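Local atomic coordinates of alpha-acetolactate decarboxylase (Bacillus subtilis subsp. subtilis str. 168, PDB entry 5XNE), a protein that catalyses the decarboxylation of (2S)-2-acetolactate to (R)-acetoin, a step on the route from pyruvate to butane-2,3-diol. Residues B[33-38]-B[154-159]; B[42-47]-B[173-178]. All blocks are in the same frame, centred on the assembly; numbering follows the deposited sequence.

In the fold
Contacts 1 and 2 are two neighbouring crossings between the same two pairs of consecutive antiparallel strands, their centres about 6 Å apart. Strands 33-37 and 44-48 are antiparallel neighbours, as are 151-160 and 171-178, and each strand of the first pair crosses one of the second. The two are joined by a probable backbone hydrogen bond of 2.8 Å from L45 N to G36 O, while V156 of contact 1 packs on I46 of contact 2. Both border the zinc site: contact 2 supplies H173 and H175, and in contact 1 the side chain of I35 lies about 5 Å from the metal. G36 O also lies 3.3 Å from H175 CE1.

Contact 1 of 2, residues B[33-38]-B[154-159]; sequences FGIGTF and TIVGFL
The rings of F33 and F158 meet as an offset edge-to-face pair, the edge of F33 directed at a face of F158, with centroids 5.5 Å apart and planes at 84°. This pair sits in a buried, nearly orthogonal packing of beta strands: 33-37 and 154-159 cross at -84° with axes 6.4 Å apart, and their backbones share no hydrogen bonds. F33 CE1 stands over the rim of the F158 face, while F158 CZ lies at the F33 edge, near the plane of that ring. The same edge receives G157 O, 3.5 Å from F33 CE1. At the edge of F158, close to its plane, come G34 CA and I35 CG1, the latter 3.9 Å from F158 CD2. V156 approaches F33 obliquely, but their closest modelled separation is too short to be trusted. With CG of F33 anti to the backbone N (chi1 179°), the ring swings over strand 154-159, although its CB does not aim there. The CB of I35, in contrast, is directed toward the other strand, and the two branches divide the work: CG1 and CD1 slide along F158, and CG2 turns to the backbone. Beyond the pair, A111 of strand 109-115 touches both rings, and I35 also packs on H173 and H175. The methyl CG2 of I35 ends 3.4 Å from the carbonyl oxygen V156 O and 4.1 Å from G157 CA.

Contact 2 of 2, residues B[42-47]-B[173-178]; sequences DGELIG and HLHFID. With ZN (zinc ion), chain D.
H175 joins strand 44-47 to the zinc ion, using one ring nitrogen for the metal and the other for L45. Its NE2 binds zinc at 2.2 Å, as does NE2 of H173; three waters and H186 complete the coordination. On the other side of the ring, ND1 donates a hydrogen bond to L45 O (2.8 Å, N-H...O angle 142°). The bond is bent, and it meets L45 O from above the carbonyl plane; it still restrains rotation of the imidazole and leaves NE2 directed at the metal. E44 crosses H175 at about a right angle, its carboxylate plane turned 86° from the ring, and OE1 reaches to 3.2 Å from H175 CE1. The other oxygen of E44, OE2, is held by a salt bridge to R124 and by V126 N, which positions the carboxylate beside the site. Farther out, I46 extends with CG1 anti to the backbone N (chi1 -174°), bringing CD1 alongside strand 173-178: 3.9 Å from H175 CB, 3.6 Å from F176 C and 3.8 Å from I177 CG2. Trimming I46 to alanine removes this arm and would probably open a gap beside H175 CB and I177, leaving the zinc-bearing strand less firmly backed. H173 and H175, separated by L174 on one strand, and H186 on the adjacent strand 184-192 form a three-histidine, water-completed zinc site, with L45 and E44 in its second shell.

Contact 1 of 2, residues B[33-38]-B[154-159]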
loop_
_atom_site.group_PDB
_atom_site.type_symbol
_atom_site.label_atom_id
_atom_site.label_comp_id
_atom_site.label_asym_id
_atom_site.label_seq_id
_atom_site.Cartn_x
_atom_site.Cartn_y
_atom_site.Cartn_z
ATOM N N PHE B 33 16.914 -10.042 -2.776
ATOM C CA PHE B 33 16.264 -10.784 -1.707
ATOM C C PHE B 33 14.763 -10.743 -1.978
ATOM O O PHE B 33 14.249 -9.695 -2.322
ATOM C CB PHE B 33 16.602 -10.121 -0.372
ATOM C CG PHE B 33 15.983 -10.758 0.841
ATOM C CD1 PHE B 33 14.643 -10.528 1.173
ATOM C CD2 PHE B 33 16.768 -11.505 1.708
ATOM C CE1 PHE B 33 14.092 -11.072 2.311
ATOM C CE2 PHE B 33 16.227 -12.043 2.861
ATOM C CZ PHE B 33 14.884 -11.804 3.176
ATOM N N GLY B 34 14.074 -11.867 -1.845
ATOM C CA GLY B 34 12.622 -11.818 -1.959
ATOM C C GLY B 34 11.920 -13.157 -1.965
ATOM O O GLY B 34 12.563 -14.218 -1.930
ATOM N N ILE B 35 10.585 -13.089 -1.987
ATOM C CA ILE B 35 9.721 -14.277 -1.991
ATOM C C ILE B 35 8.517 -14.006 -2.881
ATOM O O ILE B 35 8.260 -12.874 -3.276
ATOM C CB ILE B 35 9.219 -14.662 -0.575
ATOM C CG1 ILE B 35 8.417 -13.519 0.056
ATOM C CG2 ILE B 35 10.382 -15.066 0.332
ATOM C CD1 ILE B 35 7.671 -13.916 1.329
ATOM N N GLY B 36 7.786 -15.059 -3.215
ATOM C CA GLY B 36 6.587 -14.875 -4.012
ATOM C C GLY B 36 6.218 -16.168 -4.691
ATOM O O GLY B 36 6.509 -17.268 -4.200
ATOM N N THR B 37 5.538 -16.040 -5.821
ATOM C CA THR B 37 5.178 -17.216 -6.595
ATOM C C THR B 37 5.406 -16.909 -8.071
ATOM O O THR B 37 5.994 -15.891 -8.426
ATOM C CB THR B 37 3.721 -17.652 -6.310
ATOM O OG1 THR B 37 3.446 -18.901 -6.957
ATOM C CG2 THR B 37 2.710 -16.592 -6.777
ATOM N N PHE B 38 4.979 -17.831 -8.924
ATOM C CA PHE B 38 5.205 -17.745 -10.360
ATOM C C PHE B 38 3.875 -17.792 -11.091
ATOM O O PHE B 38 2.859 -18.138 -10.493
ATOM C CB PHE B 38 6.078 -18.899 -10.848
ATOM C CG PHE B 38 7.478 -18.877 -10.307
ATOM C CD1 PHE B 38 7.745 -19.290 -9.010
ATOM C CD2 PHE B 38 8.526 -18.475 -11.113
ATOM C CE1 PHE B 38 9.040 -19.258 -8.521
ATOM C CE2 PHE B 38 9.828 -18.464 -10.629
ATOM C CZ PHE B 38 10.081 -18.848 -9.337
ATOM N N THR B 154 17.848 -21.913 5.101
ATOM C CA THR B 154 17.550 -20.506 5.289
ATOM C C THR B 154 16.054 -20.280 5.225
ATOM O O THR B 154 15.414 -20.706 4.277
ATOM C CB THR B 154 18.234 -19.643 4.213
ATOM O OG1 THR B 154 19.658 -19.789 4.315
ATOM C CG2 THR B 154 17.864 -18.159 4.360
ATOM N N ILE B 155 15.509 -19.631 6.247
ATOM C CA ILE B 155 14.150 -19.088 6.185
ATOM C C ILE B 155 14.280 -17.611 5.872
ATOM O O ILE B 155 15.079 -16.909 6.478
ATOM C CB ILE B 155 13.383 -19.285 7.488
ATOM C CG1 ILE B 155 13.080 -20.771 7.709
ATOM C CG2 ILE B 155 12.090 -18.467 7.479
ATOM C CD1 ILE B 155 12.346 -21.074 9.006
ATOM N N VAL B 156 13.504 -17.138 4.910
ATOM C CA VAL B 156 13.627 -15.781 4.423
ATOM C C VAL B 156 12.254 -15.221 4.048
ATOM O O VAL B 156 11.414 -15.927 3.478
ATOM C CB VAL B 156 14.564 -15.779 3.236
ATOM C CG1 VAL B 156 14.181 -16.859 2.418
ATOM C CG2 VAL B 156 14.353 -14.648 2.385
ATOM N N GLY B 157 12.027 -13.955 4.376
ATOM C CA GLY B 157 10.761 -13.338 4.017
ATOM C C GLY B 157 10.645 -11.951 4.580
ATOM O O GLY B 157 11.642 -11.250 4.751
ATOM N N PHE B 158 9.406 -11.548 4.856
ATOM C CA PHE B 158 9.124 -10.165 5.207
ATOM C C PHE B 158 8.161 -10.066 6.369
ATOM O O PHE B 158 7.295 -10.924 6.555
ATOM C CB PHE B 158 8.533 -9.413 4.011
ATOM C CG PHE B 158 9.467 -9.310 2.838
ATOM C CD1 PHE B 158 10.422 -8.305 2.787
ATOM C CD2 PHE B 158 9.388 -10.215 1.790
ATOM C CE1 PHE B 158 11.287 -8.200 1.713
ATOM C CE2 PHE B 158 10.256 -10.118 0.707
ATOM C CZ PHE B 158 11.198 -9.102 0.665
ATOM N N LEU B 159 8.339 -9.008 7.155
ATOM C CA LEU B 159 7.309 -8.574 8.098
ATOM C C LEU B 159 6.600 -7.362 7.515
ATOM O O LEU B 159 7.232 -6.383 7.116
ATOM C CB LEU B 159 7.891 -8.234 9.471
ATOM C CG LEU B 159 6.769 -7.991 10.507
ATOM C CD1 LEU B 159 6.251 -9.263 11.232
ATOM C CD2 LEU B 159 7.148 -6.907 11.476
#

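Contact 2 of 2, residues B[42-47]-B[173-178]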
loop_
_atom_site.group_PDB
_atom_site.type_symbol
_atom_site.label_atom_id
_atom_site.label_comp_id
_atom_site.label_asym_id
_atom_site.label_seq_id
_atom_site.Cartn_x
_atom_site.Cartn_y
_atom_site.Cartn_z
ATOM N N ASP B 42 2.941 -21.903 -10.417
ATOM C CA ASP B 42 3.879 -22.994 -10.654
ATOM C C ASP B 42 5.097 -22.827 -9.747
ATOM O O ASP B 42 6.167 -22.399 -10.186
ATOM C CB ASP B 42 4.271 -23.026 -12.125
ATOM C CG ASP B 42 5.139 -24.215 -12.485
ATOM O OD1 ASP B 42 5.328 -25.116 -11.637
ATOM O OD2 ASP B 42 5.636 -24.227 -13.632
ATOM N N GLY B 43 4.904 -23.151 -8.472
ATOM C CA GLY B 43 5.995 -23.124 -7.515
ATOM C C GLY B 43 6.102 -21.874 -6.653
ATOM O O GLY B 43 5.433 -20.861 -6.876
ATOM N N GLU B 44 6.975 -21.982 -5.658
ATOM C CA GLU B 44 7.285 -20.932 -4.701
ATOM C C GLU B 44 8.596 -20.238 -5.063
ATOM O O GLU B 44 9.594 -20.907 -5.363
ATOM C CB GLU B 44 7.410 -21.528 -3.298
ATOM C CG GLU B 44 6.230 -22.369 -2.871
ATOM C CD GLU B 44 5.067 -21.513 -2.383
ATOM O OE1 GLU B 44 5.276 -20.300 -2.167
ATOM O OE2 GLU B 44 3.955 -22.051 -2.202
ATOM N N LEU B 45 8.609 -18.909 -5.018
ATOM C CA LEU B 45 9.841 -18.149 -5.215
ATOM C C LEU B 45 10.556 -17.866 -3.892
ATOM O O LEU B 45 9.928 -17.463 -2.907
ATOM C CB LEU B 45 9.533 -16.822 -5.911
ATOM C CG LEU B 45 10.685 -15.835 -6.097
ATOM C CD1 LEU B 45 11.610 -16.356 -7.171
ATOM C CD2 LEU B 45 10.156 -14.473 -6.507
ATOM N N ILE B 46 11.874 -18.031 -3.880
ATOM C CA ILE B 46 12.683 -17.600 -2.752
ATOM C C ILE B 46 14.042 -17.169 -3.276
ATOM O O ILE B 46 14.577 -17.780 -4.196
ATOM C CB ILE B 46 12.829 -18.719 -1.709
ATOM C CG1 ILE B 46 13.535 -18.251 -0.455
ATOM C CG2 ILE B 46 13.570 -19.919 -2.276
ATOM C CD1 ILE B 46 13.581 -19.369 0.595
ATOM N N GLY B 47 14.586 -16.098 -2.727
ATOM C CA GLY B 47 15.935 -15.715 -3.084
ATOM C C GLY B 47 16.573 -14.826 -2.049
ATOM O O GLY B 47 15.901 -14.121 -1.290
ATOM N N HIS B 173 5.693 -13.298 6.699
ATOM C CA HIS B 173 5.486 -14.119 5.522
ATOM C C HIS B 173 6.859 -14.669 5.141
ATOM O O HIS B 173 7.734 -13.922 4.725
ATOM C CB HIS B 173 4.857 -13.293 4.392
ATOM C CG HIS B 173 4.587 -14.073 3.142
ATOM N ND1 HIS B 173 4.115 -13.479 1.996
ATOM C CD2 HIS B 173 4.718 -15.391 2.863
ATOM C CE1 HIS B 173 3.957 -14.401 1.058
ATOM N NE2 HIS B 173 4.328 -15.569 1.555
ATOM N N LEU B 174 7.038 -15.970 5.323
ATOM C CA LEU B 174 8.365 -16.582 5.256
ATOM C C LEU B 174 8.374 -17.796 4.340
ATOM O O LEU B 174 7.431 -18.597 4.350
ATOM C CB LEU B 174 8.831 -17.006 6.661
ATOM C CG LEU B 174 8.761 -15.935 7.749
ATOM C CD1 LEU B 174 8.986 -16.584 9.113
ATOM C CD2 LEU B 174 9.769 -14.835 7.503
ATOM N N HIS B 175 9.446 -17.919 3.563
ATOM C CA HIS B 175 9.698 -19.117 2.770
ATOM C C HIS B 175 10.980 -19.790 3.272
ATOM O O HIS B 175 11.734 -19.185 4.022
ATOM C CB HIS B 175 9.806 -18.779 1.281
ATOM C CG HIS B 175 8.496 -18.424 0.637
ATOM N ND1 HIS B 175 8.355 -18.270 -0.721
ATOM C CD2 HIS B 175 7.269 -18.194 1.173
ATOM C CE1 HIS B 175 7.099 -17.961 -1.006
ATOM N NE2 HIS B 175 6.420 -17.907 0.126
ATOM N N PHE B 176 11.212 -21.030 2.849
ATOM C CA PHE B 176 12.368 -21.806 3.295
ATOM C C PHE B 176 13.017 -22.544 2.128
ATOM O O PHE B 176 12.321 -23.033 1.244
ATOM C CB PHE B 176 11.931 -22.809 4.372
ATOM C CG PHE B 176 12.975 -23.844 4.702
ATOM C CD1 PHE B 176 14.081 -23.508 5.470
ATOM C CD2 PHE B 176 12.842 -25.146 4.250
ATOM C CE1 PHE B 176 15.052 -24.479 5.783
ATOM C CE2 PHE B 176 13.807 -26.117 4.552
ATOM C CZ PHE B 176 14.901 -25.779 5.317
ATOM N N ILE B 177 14.348 -22.610 2.130
ATOM C CA ILE B 177 15.063 -23.502 1.217
ATOM C C ILE B 177 16.208 -24.165 1.990
ATOM O O ILE B 177 16.857 -23.535 2.832
ATOM C CB ILE B 177 15.578 -22.746 -0.040
ATOM C CG1 ILE B 177 16.098 -23.739 -1.090
ATOM C CG2 ILE B 177 16.617 -21.700 0.327
ATOM C CD1 ILE B 177 16.281 -23.130 -2.481
ATOM N N ASP B 178 16.434 -25.446 1.732
ATOM C CA ASP B 178 17.494 -26.142 2.454
ATOM C C ASP B 178 18.869 -25.814 1.869
ATOM O O ASP B 178 18.988 -25.245 0.780
ATOM C CB ASP B 178 17.250 -27.653 2.456
ATOM C CG ASP B 178 17.552 -28.298 1.121
ATOM O OD1 ASP B 178 17.093 -27.801 0.073
ATOM O OD2 ASP B 178 18.283 -29.312 1.121
HETATM ZN ZN ZN D . 4.238 -17.446 0.319
HETATM O O HOH W 1 2.034 -16.993 -0.240
HETATM O O HOH W 2 4.226 -16.252 -1.570
HETATM O O HOH W 3 3.518 -18.968 -1.240
#